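Local coordinates for protein 378aa long hypothetical citrate synthase (Sulfolobus tokodaii, PDB 1VGM) that is a mostly helical protein of the citrate synthase family, with two copies of the chain in the assembly, at residues N71-V76 against A121-A126; G95-A100 against A133-A138; A115-L120 against Y350-H355; K127-T132 against E155-A160; V195-L200 against A345-Y350. All blocks are in the same frame, centred on the assembly; numbering follows the deposited sequence.

Contact 1. Residues N71-V76 against A121-A126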
# COMPACT_ATOMS: atom_id res chain seq x y z
N ASN A 71 12.11 -6.90 -23.50
CA ASN A 71 13.55 -6.84 -23.71
C ASN A 71 14.05 -5.40 -23.80
O ASN A 71 15.24 -5.14 -23.63
CB ASN A 71 13.94 -7.59 -24.99
CG ASN A 71 14.03 -9.09 -24.77
OD1 ASN A 71 14.50 -9.55 -23.73
ND2 ASN A 71 13.57 -9.86 -25.76
N GLU A 72 13.13 -4.47 -24.07
CA GLU A 72 13.50 -3.06 -24.14
C GLU A 72 13.19 -2.31 -22.85
O GLU A 72 13.33 -1.09 -22.79
CB GLU A 72 12.80 -2.38 -25.32
CG GLU A 72 11.32 -2.10 -25.11
CD GLU A 72 10.61 -1.65 -26.38
OE1 GLU A 72 9.37 -1.52 -26.37
OE2 GLU A 72 11.30 -1.41 -27.39
N SER A 73 12.76 -3.02 -21.80
CA SER A 73 12.23 -2.35 -20.63
C SER A 73 12.90 -2.69 -19.29
O SER A 73 12.34 -2.42 -18.23
CB SER A 73 10.73 -2.63 -20.51
OG SER A 73 10.03 -2.19 -21.66
N PHE A 74 14.11 -3.26 -19.33
CA PHE A 74 14.78 -3.72 -18.11
C PHE A 74 15.45 -2.58 -17.33
O PHE A 74 15.67 -2.69 -16.12
CB PHE A 74 15.83 -4.78 -18.44
CG PHE A 74 15.25 -6.15 -18.69
CD1 PHE A 74 15.58 -6.86 -19.84
CD2 PHE A 74 14.39 -6.74 -17.76
CE1 PHE A 74 15.05 -8.13 -20.08
CE2 PHE A 74 13.85 -8.01 -17.99
CZ PHE A 74 14.19 -8.71 -19.15
N GLU A 75 15.78 -1.50 -18.02
CA GLU A 75 16.39 -0.33 -17.39
C GLU A 75 15.51 0.21 -16.27
O GLU A 75 14.29 0.22 -16.39
CB GLU A 75 16.61 0.77 -18.43
CG GLU A 75 15.48 0.86 -19.46
CD GLU A 75 15.22 2.28 -19.95
OE1 GLU A 75 16.19 2.93 -20.41
OE2 GLU A 75 14.06 2.73 -19.87
N VAL A 76 16.13 0.67 -15.19
CA VAL A 76 15.43 1.44 -14.17
C VAL A 76 16.17 2.75 -13.89
O VAL A 76 17.35 2.88 -14.19
CB VAL A 76 15.32 0.66 -12.84
CG1 VAL A 76 14.42 -0.55 -13.01
CG2 VAL A 76 16.71 0.25 -12.38
N ALA A 121 1.95 -2.57 -18.15
CA ALA A 121 2.05 -3.77 -17.32
C ALA A 121 3.26 -4.65 -17.67
O ALA A 121 3.96 -5.13 -16.78
CB ALA A 121 0.77 -4.60 -17.44
N VAL A 122 3.50 -4.85 -18.96
CA VAL A 122 4.64 -5.66 -19.40
C VAL A 122 5.96 -5.00 -19.01
O VAL A 122 6.86 -5.66 -18.50
CB VAL A 122 4.63 -5.88 -20.94
CG1 VAL A 122 5.76 -6.83 -21.33
CG2 VAL A 122 3.29 -6.46 -21.37
N GLN A 123 6.06 -3.69 -19.23
CA GLN A 123 7.23 -2.93 -18.81
C GLN A 123 7.49 -3.10 -17.32
O GLN A 123 8.63 -3.29 -16.90
CB GLN A 123 7.06 -1.44 -19.12
CG GLN A 123 6.94 -1.12 -20.60
CD GLN A 123 6.72 0.36 -20.88
OE1 GLN A 123 6.28 1.11 -20.01
NE2 GLN A 123 7.01 0.77 -22.11
N ILE A 124 6.42 -3.04 -16.53
CA ILE A 124 6.56 -3.19 -15.08
C ILE A 124 7.08 -4.59 -14.72
O ILE A 124 7.89 -4.75 -13.81
CB ILE A 124 5.21 -2.97 -14.35
CG1 ILE A 124 4.73 -1.53 -14.58
CG2 ILE A 124 5.36 -3.27 -12.84
CD1 ILE A 124 3.40 -1.23 -13.91
N ILE A 125 6.61 -5.59 -15.45
CA ILE A 125 7.08 -6.95 -15.25
C ILE A 125 8.57 -7.06 -15.58
O ILE A 125 9.32 -7.72 -14.87
CB ILE A 125 6.24 -7.94 -16.11
CG1 ILE A 125 4.86 -8.11 -15.44
CG2 ILE A 125 6.93 -9.29 -16.23
CD1 ILE A 125 3.79 -8.67 -16.35
N ALA A 126 9.00 -6.39 -16.64
CA ALA A 126 10.42 -6.29 -16.96
C ALA A 126 11.23 -5.76 -15.77
O ALA A 126 12.24 -6.33 -15.38
CB ALA A 126 10.61 -5.39 -18.18
O HOH W 1 7.72 -0.57 -24.59

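Contact 2. Residues G95-A100 against A133-A138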
# COMPACT_ATOMS: atom_id res chain seq x y z
N GLY A 95 10.77 -5.13 1.94
CA GLY A 95 11.11 -3.75 2.26
C GLY A 95 11.85 -3.04 1.13
O GLY A 95 11.50 -1.93 0.72
N MET A 96 12.88 -3.69 0.62
CA MET A 96 13.67 -3.08 -0.43
C MET A 96 12.86 -2.95 -1.72
O MET A 96 12.97 -1.96 -2.44
CB MET A 96 14.95 -3.90 -0.64
CG MET A 96 15.93 -3.78 0.53
SD MET A 96 17.30 -4.94 0.48
CE MET A 96 18.19 -4.34 -0.96
N MET A 97 12.03 -3.95 -1.99
CA MET A 97 11.23 -3.94 -3.20
C MET A 97 10.16 -2.85 -3.17
O MET A 97 9.96 -2.15 -4.15
CB MET A 97 10.58 -5.30 -3.43
CG MET A 97 10.03 -5.48 -4.83
SD MET A 97 9.43 -7.15 -5.14
CE MET A 97 10.83 -8.12 -4.66
N GLU A 98 9.47 -2.72 -2.04
CA GLU A 98 8.42 -1.71 -1.93
C GLU A 98 9.02 -0.32 -2.06
O GLU A 98 8.40 0.58 -2.63
CB GLU A 98 7.65 -1.85 -0.60
CG GLU A 98 8.37 -1.36 0.64
CD GLU A 98 7.52 -1.53 1.90
OE1 GLU A 98 8.08 -1.49 3.01
OE2 GLU A 98 6.28 -1.69 1.79
N THR A 99 10.23 -0.15 -1.55
CA THR A 99 10.96 1.11 -1.71
C THR A 99 11.30 1.38 -3.17
O THR A 99 11.07 2.48 -3.66
CB THR A 99 12.28 1.11 -0.91
OG1 THR A 99 12.02 0.85 0.47
CG2 THR A 99 12.97 2.47 -1.04
N ALA A 100 11.85 0.38 -3.85
CA ALA A 100 12.18 0.52 -5.27
C ALA A 100 10.96 0.93 -6.08
O ALA A 100 11.05 1.80 -6.94
CB ALA A 100 12.76 -0.79 -5.81
N ALA A 133 16.47 -9.04 -9.02
CA ALA A 133 17.84 -9.47 -9.25
C ALA A 133 18.82 -8.64 -8.44
O ALA A 133 19.77 -9.17 -7.85
CB ALA A 133 18.18 -9.38 -10.73
N ASN A 134 18.60 -7.33 -8.40
CA ASN A 134 19.59 -6.45 -7.79
C ASN A 134 19.42 -6.35 -6.28
O ASN A 134 20.37 -6.01 -5.56
CB ASN A 134 19.50 -5.06 -8.42
CG ASN A 134 20.31 -4.95 -9.69
OD1 ASN A 134 21.53 -4.81 -9.64
ND2 ASN A 134 19.63 -5.01 -10.83
N ILE A 135 18.23 -6.67 -5.80
CA ILE A 135 18.03 -6.84 -4.37
C ILE A 135 18.89 -7.99 -3.85
O ILE A 135 19.60 -7.83 -2.86
CB ILE A 135 16.55 -7.14 -4.02
CG1 ILE A 135 15.71 -5.88 -4.25
CG2 ILE A 135 16.44 -7.60 -2.56
CD1 ILE A 135 14.26 -6.03 -3.88
N TYR A 136 18.84 -9.14 -4.52
CA TYR A 136 19.76 -10.22 -4.21
C TYR A 136 21.20 -9.72 -4.20
O TYR A 136 21.96 -9.99 -3.27
CB TYR A 136 19.62 -11.37 -5.21
CG TYR A 136 20.76 -12.37 -5.16
CD1 TYR A 136 20.93 -13.21 -4.06
CD2 TYR A 136 21.68 -12.46 -6.21
CE1 TYR A 136 22.00 -14.11 -3.99
CE2 TYR A 136 22.75 -13.35 -6.16
CZ TYR A 136 22.90 -14.17 -5.05
OH TYR A 136 23.97 -15.03 -5.01
N ARG A 137 21.58 -8.99 -5.24
CA ARG A 137 22.97 -8.59 -5.39
C ARG A 137 23.39 -7.63 -4.28
O ARG A 137 24.46 -7.80 -3.69
CB ARG A 137 23.17 -7.94 -6.76
CG ARG A 137 23.33 -8.96 -7.87
CD ARG A 137 23.39 -8.31 -9.23
NE ARG A 137 23.86 -9.26 -10.23
CZ ARG A 137 25.12 -9.66 -10.36
NH1 ARG A 137 26.10 -9.05 -9.71
NH2 ARG A 137 25.40 -10.68 -11.16
N ALA A 138 22.55 -6.65 -3.97
CA ALA A 138 22.81 -5.72 -2.88
C ALA A 138 23.00 -6.43 -1.54
O ALA A 138 23.89 -6.09 -0.77
CB ALA A 138 21.67 -4.71 -2.78

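Contact 3. Residues A115-L120 against Y350-H355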
# COMPACT_ATOMS: atom_id res chain seq x y z
N ALA A 115 -5.43 2.59 -23.74
CA ALA A 115 -4.62 2.32 -24.93
C ALA A 115 -3.20 1.87 -24.58
O ALA A 115 -2.52 1.29 -25.42
CB ALA A 115 -4.56 3.56 -25.83
N THR A 116 -2.75 2.13 -23.35
CA THR A 116 -1.37 1.77 -23.01
C THR A 116 -1.21 0.94 -21.73
O THR A 116 -0.10 0.53 -21.39
CB THR A 116 -0.46 3.02 -22.86
OG1 THR A 116 -1.01 3.90 -21.88
CG2 THR A 116 -0.36 3.77 -24.18
N ASN A 117 -2.31 0.69 -21.02
CA ASN A 117 -2.21 0.05 -19.71
C ASN A 117 -1.52 -1.31 -19.80
O ASN A 117 -0.71 -1.64 -18.94
CB ASN A 117 -3.60 -0.12 -19.09
CG ASN A 117 -4.13 1.18 -18.48
OD1 ASN A 117 -3.37 2.10 -18.21
ND2 ASN A 117 -5.44 1.24 -18.27
N LYS A 118 -1.84 -2.08 -20.84
CA LYS A 118 -1.35 -3.46 -20.94
C LYS A 118 0.13 -3.47 -21.27
O LYS A 118 0.89 -4.28 -20.73
CB LYS A 118 -2.11 -4.22 -22.04
CG LYS A 118 -3.50 -4.69 -21.63
CD LYS A 118 -4.22 -5.39 -22.77
CE LYS A 118 -5.02 -4.41 -23.61
NZ LYS A 118 -6.29 -4.02 -22.95
N GLU A 119 0.55 -2.58 -22.17
CA GLU A 119 1.95 -2.47 -22.50
C GLU A 119 2.75 -1.96 -21.30
O GLU A 119 3.88 -2.40 -21.07
CB GLU A 119 2.11 -1.52 -23.70
CG GLU A 119 1.51 -2.06 -25.00
CD GLU A 119 -0.02 -2.13 -24.98
OE1 GLU A 119 -0.66 -1.24 -24.37
OE2 GLU A 119 -0.58 -3.09 -25.59
N LEU A 120 2.16 -1.06 -20.52
CA LEU A 120 2.79 -0.58 -19.29
C LEU A 120 2.95 -1.70 -18.27
O LEU A 120 3.98 -1.78 -17.60
CB LEU A 120 1.98 0.57 -18.67
CG LEU A 120 2.42 1.01 -17.26
CD1 LEU A 120 3.83 1.58 -17.33
CD2 LEU A 120 1.46 2.05 -16.70
N TYR A 350 -10.05 -3.98 -12.73
CA TYR A 350 -10.80 -3.10 -11.83
C TYR A 350 -10.96 -1.70 -12.43
O TYR A 350 -12.07 -1.18 -12.50
CB TYR A 350 -10.10 -2.98 -10.47
CG TYR A 350 -11.00 -2.37 -9.42
CD1 TYR A 350 -12.02 -3.12 -8.83
CD2 TYR A 350 -10.84 -1.04 -9.01
CE1 TYR A 350 -12.86 -2.56 -7.87
CE2 TYR A 350 -11.69 -0.48 -8.05
CZ TYR A 350 -12.70 -1.25 -7.48
OH TYR A 350 -13.55 -0.71 -6.54
N VAL A 351 -9.84 -1.11 -12.85
CA VAL A 351 -9.88 0.28 -13.30
C VAL A 351 -10.64 0.38 -14.62
O VAL A 351 -11.49 1.26 -14.78
CB VAL A 351 -8.46 0.86 -13.48
CG1 VAL A 351 -8.54 2.25 -14.10
CG2 VAL A 351 -7.77 0.95 -12.14
N GLU A 352 -10.37 -0.51 -15.57
CA GLU A 352 -11.00 -0.39 -16.89
C GLU A 352 -12.45 -0.84 -16.94
O GLU A 352 -13.24 -0.30 -17.74
CB GLU A 352 -10.20 -1.15 -17.93
CG GLU A 352 -8.79 -0.61 -18.10
CD GLU A 352 -8.07 -1.25 -19.27
OE1 GLU A 352 -8.61 -2.24 -19.81
OE2 GLU A 352 -6.99 -0.76 -19.64
N GLU A 353 -12.82 -1.80 -16.10
CA GLU A 353 -14.13 -2.43 -16.25
C GLU A 353 -15.06 -2.37 -15.03
O GLU A 353 -16.27 -2.61 -15.17
CB GLU A 353 -13.96 -3.88 -16.66
CG GLU A 353 -13.34 -4.09 -18.05
CD GLU A 353 -13.14 -5.58 -18.38
OE1 GLU A 353 -14.14 -6.33 -18.34
OE2 GLU A 353 -12.00 -5.99 -18.68
N GLN A 354 -14.52 -2.09 -13.84
CA GLN A 354 -15.33 -2.18 -12.63
C GLN A 354 -15.11 -1.05 -11.64
O GLN A 354 -15.31 -1.24 -10.44
CB GLN A 354 -15.05 -3.49 -11.90
CG GLN A 354 -15.19 -4.74 -12.72
CD GLN A 354 -14.81 -5.98 -11.94
OE1 GLN A 354 -15.47 -6.34 -10.97
NE2 GLN A 354 -13.72 -6.62 -12.35
N HIS A 355 -14.68 0.12 -12.10
CA HIS A 355 -14.07 1.06 -11.18
C HIS A 355 -15.08 1.71 -10.26
O HIS A 355 -16.15 2.14 -10.69
CB HIS A 355 -13.31 2.17 -11.89
CG HIS A 355 -12.73 3.17 -10.95
ND1 HIS A 355 -13.40 4.32 -10.57
CD2 HIS A 355 -11.60 3.13 -10.20
CE1 HIS A 355 -12.71 4.94 -9.63
NE2 HIS A 355 -11.62 4.25 -9.39
O HOH W 2 -5.65 -1.73 -21.75

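Contact 4. Residues K127-T132 against E155-A160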
# COMPACT_ATOMS: atom_id res chain seq x y z
N LYS A 127 10.77 -4.65 -15.20
CA LYS A 127 11.55 -3.95 -14.19
C LYS A 127 11.51 -4.66 -12.84
O LYS A 127 12.42 -4.50 -12.03
CB LYS A 127 11.04 -2.51 -14.04
CG LYS A 127 11.23 -1.69 -15.32
CD LYS A 127 10.65 -0.29 -15.20
CE LYS A 127 10.55 0.37 -16.57
NZ LYS A 127 11.86 0.42 -17.27
N THR A 128 10.47 -5.44 -12.60
CA THR A 128 10.38 -6.27 -11.40
C THR A 128 11.53 -7.28 -11.36
O THR A 128 12.11 -7.54 -10.31
CB THR A 128 9.03 -7.03 -11.36
OG1 THR A 128 7.95 -6.09 -11.50
CG2 THR A 128 8.87 -7.76 -10.05
N ALA A 129 11.88 -7.84 -12.51
CA ALA A 129 13.02 -8.75 -12.62
C ALA A 129 14.32 -8.02 -12.30
O ALA A 129 15.18 -8.52 -11.58
CB ALA A 129 13.08 -9.35 -14.03
N THR A 130 14.47 -6.82 -12.86
CA THR A 130 15.67 -6.03 -12.61
C THR A 130 15.79 -5.75 -11.11
O THR A 130 16.84 -5.96 -10.51
CB THR A 130 15.62 -4.71 -13.39
OG1 THR A 130 15.48 -4.99 -14.79
CG2 THR A 130 16.89 -3.88 -13.16
N ILE A 131 14.70 -5.29 -10.52
CA ILE A 131 14.71 -4.96 -9.09
C ILE A 131 14.99 -6.19 -8.22
O ILE A 131 15.78 -6.12 -7.28
CB ILE A 131 13.38 -4.30 -8.67
CG1 ILE A 131 13.37 -2.85 -9.16
CG2 ILE A 131 13.20 -4.35 -7.16
CD1 ILE A 131 11.97 -2.25 -9.25
N THR A 132 14.35 -7.31 -8.52
CA THR A 132 14.50 -8.50 -7.69
C THR A 132 15.93 -9.06 -7.81
O THR A 132 16.52 -9.49 -6.82
CB THR A 132 13.49 -9.60 -8.11
OG1 THR A 132 12.15 -9.10 -7.97
CG2 THR A 132 13.65 -10.84 -7.25
N GLU A 155 15.34 -16.57 -18.39
CA GLU A 155 16.78 -16.62 -18.59
C GLU A 155 17.39 -15.27 -18.24
O GLU A 155 18.36 -15.20 -17.49
CB GLU A 155 17.14 -16.99 -20.03
CG GLU A 155 18.64 -17.00 -20.27
CD GLU A 155 19.03 -17.50 -21.64
OE1 GLU A 155 18.14 -17.97 -22.39
OE2 GLU A 155 20.23 -17.42 -21.98
N SER A 156 16.81 -14.21 -18.78
CA SER A 156 17.31 -12.87 -18.51
C SER A 156 17.36 -12.56 -17.02
O SER A 156 18.32 -11.94 -16.55
CB SER A 156 16.45 -11.83 -19.23
OG SER A 156 16.67 -11.89 -20.63
N PHE A 157 16.34 -12.99 -16.28
CA PHE A 157 16.32 -12.75 -14.84
C PHE A 157 17.45 -13.55 -14.17
O PHE A 157 18.21 -13.01 -13.37
CB PHE A 157 14.97 -13.14 -14.24
CG PHE A 157 14.94 -13.14 -12.74
CD1 PHE A 157 15.19 -11.97 -12.02
CD2 PHE A 157 14.70 -14.32 -12.04
CE1 PHE A 157 15.20 -11.97 -10.62
CE2 PHE A 157 14.70 -14.34 -10.64
CZ PHE A 157 14.96 -13.16 -9.93
N LEU A 158 17.55 -14.83 -14.52
CA LEU A 158 18.51 -15.71 -13.87
C LEU A 158 19.94 -15.27 -14.15
O LEU A 158 20.80 -15.35 -13.27
CB LEU A 158 18.33 -17.16 -14.35
CG LEU A 158 17.07 -17.87 -13.84
CD1 LEU A 158 17.02 -19.28 -14.40
CD2 LEU A 158 17.06 -17.89 -12.33
N ALA A 159 20.20 -14.81 -15.38
CA ALA A 159 21.54 -14.41 -15.78
C ALA A 159 22.00 -13.14 -15.06
O ALA A 159 23.16 -13.03 -14.65
CB ALA A 159 21.59 -14.20 -17.31
N ALA A 160 21.09 -12.19 -14.90
CA ALA A 160 21.39 -10.96 -14.17
C ALA A 160 21.67 -11.28 -12.71
O ALA A 160 22.61 -10.77 -12.11
CB ALA A 160 20.23 -10.01 -14.29

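Contact 5. Residues V195-L200 against A345-Y350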
# COMPACT_ATOMS: atom_id res chain seq x y z
N VAL A 195 -7.26 -1.50 -3.69
CA VAL A 195 -7.66 -0.33 -2.93
C VAL A 195 -6.96 0.92 -3.46
O VAL A 195 -7.58 1.98 -3.58
CB VAL A 195 -7.34 -0.51 -1.43
CG1 VAL A 195 -7.55 0.81 -0.68
CG2 VAL A 195 -8.23 -1.59 -0.83
N ALA A 196 -5.68 0.80 -3.79
CA ALA A 196 -4.94 1.91 -4.39
C ALA A 196 -5.44 2.23 -5.81
O ALA A 196 -5.53 3.39 -6.20
CB ALA A 196 -3.45 1.60 -4.43
N SER A 197 -5.75 1.19 -6.59
CA SER A 197 -6.18 1.43 -7.96
C SER A 197 -7.54 2.13 -7.95
O SER A 197 -7.87 2.87 -8.87
CB SER A 197 -6.28 0.13 -8.75
OG SER A 197 -7.43 -0.59 -8.37
N SER A 198 -8.31 1.89 -6.90
CA SER A 198 -9.62 2.50 -6.75
C SER A 198 -9.57 4.03 -6.67
O SER A 198 -10.55 4.70 -6.99
CB SER A 198 -10.33 1.96 -5.51
OG SER A 198 -10.12 2.82 -4.40
N THR A 199 -8.44 4.57 -6.22
CA THR A 199 -8.23 6.02 -6.23
C THR A 199 -7.49 6.47 -7.49
O THR A 199 -7.13 7.64 -7.64
CB THR A 199 -7.39 6.47 -5.02
OG1 THR A 199 -6.07 5.93 -5.12
CG2 THR A 199 -8.03 5.99 -3.72
N LEU A 200 -7.27 5.52 -8.40
CA LEU A 200 -6.50 5.76 -9.61
C LEU A 200 -5.05 6.14 -9.32
O LEU A 200 -4.42 6.85 -10.11
CB LEU A 200 -7.16 6.84 -10.47
CG LEU A 200 -8.51 6.45 -11.08
CD1 LEU A 200 -9.01 7.57 -11.98
CD2 LEU A 200 -8.36 5.16 -11.86
N ALA A 345 -2.91 -7.63 -13.62
CA ALA A 345 -4.11 -8.06 -14.34
C ALA A 345 -5.37 -7.65 -13.57
O ALA A 345 -6.36 -7.22 -14.16
CB ALA A 345 -4.09 -9.57 -14.55
N HIS A 346 -5.33 -7.77 -12.25
CA HIS A 346 -6.49 -7.46 -11.42
C HIS A 346 -6.82 -5.97 -11.35
O HIS A 346 -8.00 -5.60 -11.36
CB HIS A 346 -6.30 -8.00 -10.00
CG HIS A 346 -6.69 -9.44 -9.83
ND1 HIS A 346 -8.00 -9.85 -9.75
CD2 HIS A 346 -5.94 -10.56 -9.76
CE1 HIS A 346 -8.04 -11.17 -9.64
NE2 HIS A 346 -6.80 -11.62 -9.64
N ILE A 347 -5.81 -5.12 -11.24
CA ILE A 347 -6.09 -3.69 -11.12
C ILE A 347 -6.49 -3.09 -12.46
O ILE A 347 -7.23 -2.10 -12.51
CB ILE A 347 -4.88 -2.90 -10.53
CG1 ILE A 347 -3.62 -3.14 -11.36
CG2 ILE A 347 -4.64 -3.31 -9.08
CD1 ILE A 347 -2.40 -2.36 -10.87
N ILE A 348 -6.02 -3.67 -13.56
CA ILE A 348 -6.43 -3.23 -14.89
C ILE A 348 -7.89 -3.60 -15.12
O ILE A 348 -8.67 -2.79 -15.62
CB ILE A 348 -5.54 -3.88 -16.00
CG1 ILE A 348 -4.13 -3.30 -15.93
CG2 ILE A 348 -6.13 -3.59 -17.37
CD1 ILE A 348 -3.18 -3.88 -16.95
N GLU A 349 -8.27 -4.82 -14.75
CA GLU A 349 -9.67 -5.22 -14.76
C GLU A 349 -10.50 -4.23 -13.95
O GLU A 349 -11.51 -3.72 -14.43
CB GLU A 349 -9.85 -6.62 -14.17
CG GLU A 349 -9.85 -7.73 -15.20
CD GLU A 349 -10.17 -9.09 -14.59
OE1 GLU A 349 -10.58 -9.99 -15.35
OE2 GLU A 349 -10.01 -9.26 -13.36
N TYR A 350 -10.05 -3.98 -12.73
CA TYR A 350 -10.80 -3.10 -11.83
C TYR A 350 -10.96 -1.70 -12.43
O TYR A 350 -12.07 -1.18 -12.50
CB TYR A 350 -10.10 -2.98 -10.47
CG TYR A 350 -11.00 -2.37 -9.42
CD1 TYR A 350 -12.02 -3.12 -8.83
CD2 TYR A 350 -10.84 -1.04 -9.01
CE1 TYR A 350 -12.86 -2.56 -7.87
CE2 TYR A 350 -11.69 -0.48 -8.05
CZ TYR A 350 -12.70 -1.25 -7.48
OH TYR A 350 -13.55 -0.71 -6.54

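Contact 1. Residues N71-V76 against A121-A126
Ser73 O accepts a hydrogen bond from Lys127 NZ and also touches the helix beside it, lying 3.4 Å from Ala126 CB. The place is a loop-on-helix contact in the mostly helical citrate synthase fold: the loop that follows helix 60-71 lies against helix 117-139. Glu72 is the first residue to leave the helical conformation, and the chain then runs past the helix in loop form. A water bridges Glu72 and Gln123. It donates to Glu72 OE1 at 2.6 Å and accepts from Gln123 NE2 at 2.9 Å. Gln123 is extended beyond CG (chi2 178°), which carries its amide out to the water. Ser73 and Gln123 also touch directly. The CB of Ser73 points at the helix. Its OG meets the side of the Gln123 chain, 3.4 Å from Gln123 CG, while its hydrogen bond goes back to Ile69 O. Ser73 CB rests on Ala126 CB at 3.6 Å. Phe74 is different. Its CB leads away from the helix, but with CG beside the backbone N (chi1 -78°) the ring swings back. Ile146 and Pro147 of a nearby loop also pack on it. One edge of the ring faces the helix backbone near the ring plane, where Phe74 CD2 approaches Ala126 O to 3.2 Å and Phe74 CE2 lies 3.5 Å from Ala126 O.

Contact 2. Residues G95-A100 against A133-A138
Ile135 is the centre of the contact, and two methionines of helix 93-108 meet its two branches. Its CD1 methyl reaches the helix backbone, 3.6 Å from Met97 N. The same Ile135 CD1 touches Met96 CB at 3.9 Å and Met97 CB at 3.8 Å. The CG2 branch is met by the far end of Met96, with Ile135 CG2 4.0 Å from Met96 CE. Met96 and Ile135 run antiparallel to each other, and Met97 lies across Ile135 nearly perpendicular. Met96 bends at its last torsion (chi3 68°), and Met96 CE ends 3.9 Å from Ala138 CB. The side-chain contacts are all apolar. Further out, Met97 also packs on Ile131 and Thr132 of helix 117-139 and on Leu211 of helix 203-214, and Met96 on Cys91 and Lys139. Glu98, on another side of helix 93-108, bonds Ser205 of the second subunit. The axes of 95-100 and 133-138 approach to 10.4 Å, with 129° between their directions. This is apolar helix-helix packing through methionine and isoleucine side chains, the axes well separated, in the buried interior of the helical citrate synthase fold, beside the dimer interface.

Contact 3. Residues A115-L120 against Y350-H355
The amide of Asn117 and the carboxylate of Glu352 meet at their edges, nearly coplanar, with 30° between their planes. Asn117 ND2 donates to Glu352 OE2 at 2.9 Å, with an N-H...O angle of 157°. The acceptor lies close to the amide plane, and OE2 uses its anti lone pair, the one away from the other oxygen. The two side chains come from opposite directions, Glu352 extended beyond CG (chi2 -172°). At the other end of the amide, Asn117 OD1 accepts from Asn113 N, which fixes the rotation of the group. The Asn117-Glu352 bond ties the first turn of helix 117-139 to the last turn of helix 331-353, two long helices of the citrate synthase fold. Lys118 NZ is 4.3 Å from Glu352 OE1, too far for a salt bridge. The charge of Lys118 may still favour the carboxylate's charged form. A water fills in, 2.7 Å from Lys118 NZ, whose proton it accepts. The same water lies 2.7 Å from Glu352 OE2 as a donor, although other acceptors compete for its protons. Asn117 also packs on Trp112 and Met203.

Contact 4. Residues K127-T132 against E155-A160
Phe157 reaches from helix 153-162 to Ala129 and Thr132 of helix 117-139, and every contact here is made by it. Its CG stands opposite the backbone N (chi1 170°), which tips the ring over toward the other helix. The CB itself only sets the direction, and the touching starts at CD1. Phe157 CD1 lies 3.5 Å from Ala129 O and 3.9 Å from Ala129 CB. The next atom, Phe157 CE1, is 3.6 Å from Ala129 O. The carbonyl oxygen thus sits at the ring edge, near the ring plane, where the C-H groups are. Phe157 CE1 is also 3.9 Å from Thr132 CB. At the tip, Phe157 CZ meets the methyl of Thr132, with Thr132 CG2 at 3.8 Å; the methyl comes in obliquely. Leu334 and Leu337 of helix 331-353 and Met174 of helix 168-180 also touch the Phe157 side chain, which thus meets three other helices of the citrate synthase fold. Thr132 OG1 stands beside its backbone N (chi1 -60°) and donates to Thr128 O at 2.8 Å. With OG1 bonded there, CG2 is the branch that meets Phe157. Thr128 O accepts Thr132 N too, from the opposite face of the carbonyl plane. No hydrogen bond crosses between the two helices. The threonine's polar end is thus satisfied within its own helix, and the carbonyl-to-ring-edge approach is the one polar touch in an otherwise apolar contact.

Contact 5. Residues V195-L200 against A345-Y350
The last part of helix 188-197 and the turn after it pack through Ser197 and Ser198 on helix 331-353, in a buried part of the citrate synthase fold. The helix closes with a Schellman motif: Leu200 has a positive phi (62°), and Leu200 N bonds back to Ser197 O at 2.8 Å. Ser197, whose CB points at the partner helix, and Ser198 open the turn. Ser197 CB rests 3.8 Å from Ile347 CB, and Ile347 CG2 is equally near. Ile347 holds CG1 in the crowded position between backbone N and carbonyl carbon (chi1 55°), and it is CB and CG2 that meet Ser197 CB. Tyr350 CD2 lies 3.5 Å from Ser197 OG, and Tyr350 CE2 lies 3.8 Å from Ser198 CB; both approach the ring obliquely. The hydroxyls themselves bond elsewhere. Ser197 OG bonds Leu194 O, and Ser198 OG donates to Val195 O at 2.8 Å. Tyr350 OH pairs with Arg356 O. Next door, Thr199 bonds Ala213 of the second subunit. No hydrogen bond joins the two segments. With their hydroxyls bonded elsewhere, the serines meet the partner mainly through CB, and their small size is consistent with the close approach of Ser197 and Ile347.

Contacts 1, 2, 3 and 4 all use helix 117-139, from its start in contact 3 to its last turns in contact 2. Contacts 3 and 5 share helix 331-353 and Tyr350, and their centres are about 8 Å apart. His355 NE2 bonds Ser198 O between them. Contacts 1 and 4 touch: Lys127 NZ bonds Glu75 O, and Thr130 OG1 bonds Phe74 O. Contacts 2 and 4 also touch through Arg137 and Ala160. Contacts 2, 4 and 5 are buried and have no hydrogen bonds across them. Contact 1 is buried but water-bridged at one edge. Contact 3 is partly buried and carries a direct hydrogen bond and a water bridge. Contacts 2 and 5 border the second subunit, and contact 3 reaches it through His355.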